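PDB 4QYT: uncharacterized protein C22E12.03c from Schizosaccharomyces pombe, which converts methylglyoxal to D-lactate in a single step without glutathione and takes part in protection against reactive oxygen species. Local coordinates for residues T15-F20 and V47-D52. Numbering follows the deposited sequence.
With EDO (1,2-ethanediol), chain G.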
# COMPACT_ATOMS: atom_id res chain seq x y z
N THR A 15 -1.51 -4.41 -11.84
CA THR A 15 -2.23 -4.36 -10.57
C THR A 15 -1.76 -3.15 -9.75
O THR A 15 -0.56 -2.85 -9.66
CB THR A 15 -2.00 -5.66 -9.77
OG1 THR A 15 -2.71 -6.73 -10.42
CG2 THR A 15 -2.45 -5.53 -8.33
N ASP A 16 -2.71 -2.50 -9.09
CA ASP A 16 -2.40 -1.36 -8.25
C ASP A 16 -1.61 -1.74 -6.99
O ASP A 16 -2.01 -2.63 -6.24
CB ASP A 16 -3.69 -0.66 -7.84
CG ASP A 16 -3.42 0.57 -7.05
OD1 ASP A 16 -2.97 1.55 -7.68
OD2 ASP A 16 -3.64 0.56 -5.83
N GLU A 17 -0.54 -1.00 -6.75
CA GLU A 17 0.34 -1.26 -5.61
C GLU A 17 -0.37 -1.07 -4.27
O GLU A 17 -0.14 -1.85 -3.32
CB GLU A 17 1.55 -0.35 -5.64
CG GLU A 17 2.53 -0.55 -6.80
CD GLU A 17 2.23 0.19 -8.09
OE1 GLU A 17 1.05 0.60 -8.33
OE2 GLU A 17 3.17 0.33 -8.89
N ILE A 18 -1.18 -0.03 -4.15
CA ILE A 18 -1.83 0.28 -2.88
C ILE A 18 -2.86 -0.80 -2.54
O ILE A 18 -2.93 -1.28 -1.38
CB ILE A 18 -2.45 1.69 -2.91
CG1 ILE A 18 -1.34 2.73 -3.01
CG2 ILE A 18 -3.34 1.91 -1.71
CD1 ILE A 18 -1.83 4.12 -3.43
N GLU A 19 -3.65 -1.17 -3.53
CA GLU A 19 -4.70 -2.17 -3.33
C GLU A 19 -4.14 -3.57 -3.09
O GLU A 19 -4.78 -4.35 -2.41
CB GLU A 19 -5.65 -2.14 -4.49
CG GLU A 19 -6.41 -0.83 -4.53
CD GLU A 19 -7.03 -0.53 -5.83
OE1 GLU A 19 -7.04 -1.33 -6.75
OE2 GLU A 19 -7.48 0.66 -5.94
N PHE A 20 -2.98 -3.87 -3.66
CA PHE A 20 -2.26 -5.10 -3.33
C PHE A 20 -1.74 -5.06 -1.88
O PHE A 20 -1.96 -5.98 -1.11
CB PHE A 20 -1.10 -5.32 -4.32
CG PHE A 20 -0.31 -6.59 -4.05
CD1 PHE A 20 0.63 -6.64 -3.01
CD2 PHE A 20 -0.55 -7.75 -4.77
CE1 PHE A 20 1.33 -7.80 -2.72
CE2 PHE A 20 0.12 -8.91 -4.49
CZ PHE A 20 1.04 -8.93 -3.45
N VAL A 47 6.38 -9.12 -11.81
CA VAL A 47 5.19 -8.36 -12.16
C VAL A 47 5.54 -6.88 -12.26
O VAL A 47 6.22 -6.34 -11.39
CB VAL A 47 4.15 -8.53 -11.05
CG1 VAL A 47 2.85 -7.90 -11.50
CG2 VAL A 47 3.96 -9.99 -10.69
N LYS A 48 5.09 -6.24 -13.33
CA LYS A 48 5.16 -4.79 -13.47
C LYS A 48 3.82 -4.21 -13.03
O LYS A 48 2.80 -4.36 -13.72
CB LYS A 48 5.46 -4.36 -14.90
CG LYS A 48 5.61 -2.85 -15.02
CD LYS A 48 5.94 -2.42 -16.43
CE LYS A 48 5.97 -0.91 -16.55
NZ LYS A 48 6.13 -0.54 -17.99
N MET A 49 3.78 -3.70 -11.80
CA MET A 49 2.55 -3.15 -11.23
C MET A 49 2.07 -1.91 -11.99
O MET A 49 2.80 -1.35 -12.84
CB MET A 49 2.75 -2.89 -9.73
CG MET A 49 3.28 -4.08 -8.94
SD MET A 49 2.12 -5.47 -8.83
CE MET A 49 1.11 -4.89 -7.48
N SER A 50 0.88 -1.44 -11.64
CA SER A 50 0.21 -0.32 -12.30
C SER A 50 1.07 0.94 -12.36
O SER A 50 1.14 1.60 -13.40
CB SER A 50 -1.08 -0.00 -11.54
OG SER A 50 -1.77 0.98 -12.28
N ARG A 51 1.71 1.27 -11.24
CA ARG A 51 2.53 2.48 -11.12
C ARG A 51 4.02 2.14 -11.09
O ARG A 51 4.83 2.88 -10.53
CB ARG A 51 2.07 3.31 -9.91
CG ARG A 51 0.58 3.63 -9.87
CD ARG A 51 0.11 4.39 -11.07
NE ARG A 51 -1.33 4.57 -10.98
CZ ARG A 51 -2.00 5.50 -11.64
NH1 ARG A 51 -1.35 6.41 -12.32
NH2 ARG A 51 -3.32 5.50 -11.63
N ASP A 52 4.38 1.05 -11.77
CA ASP A 52 5.74 0.73 -12.16
C ASP A 52 6.61 0.09 -11.09
O ASP A 52 7.78 -0.16 -11.36
CB ASP A 52 6.46 1.94 -12.77
CG ASP A 52 5.68 2.56 -13.88
OD1 ASP A 52 5.27 1.80 -14.77
OD2 ASP A 52 5.43 3.78 -13.82
C1 EDO G . -5.83 2.63 -12.92
O1 EDO G . -4.93 2.28 -13.94
C2 EDO G . -4.96 2.54 -11.69
O2 EDO G . -5.37 3.51 -10.78
O HOH W 1 -3.01 2.25 -10.28
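Met49, in one of its two conformers, folds its side chain back alongside Thr15, and its CE lies 3.7 Å from Thr15 CG2. The same methyl is 3.9 Å from CB of Phe20, also modelled twice. Bends at chi2 (-67°) and chi3 (-82°) curl the thioether into this buried corner, where Val11 of strand 7-12 and Met55 also touch it. Beside it, Ser50 N gives a nearly straight hydrogen bond of 2.8 Å to Thr15 O, approaching from above the carbonyl plane. The carboxylate of Glu17 reaches the Met49-Asp52 type I turn: both oxygens draw weak bonds from Arg51 N, the shorter 2.9 Å to OE2, and OE2 also accepts from Val53 N. Trp24 of the second subunit packs on this buried acid. A leucine in place of Glu17 would probably leave the Arg51 and Val53 amides without their carboxylate acceptor and the turn less firmly held. The solvent side is looser, bridged by a water that donates to Asp16 OD1, accepts from Arg51 NE and is hydrogen-bonded to Ser50 OG; Arg51 NH2 holds an ethanediol, probably a crystallisation additive. Asp16 OD1 also pairs with Arg29 of the second subunit, while OD2 accepts from Glu19 N at 2.9 Å. This N-cap starts helix 17-29 after strand 7-12 of the central mixed sheet, a strand-to-helix junction of the DJ-1/PfpI fold that presents Glu19, an inferred active-site residue, beside the oxidised cysteine at position 114.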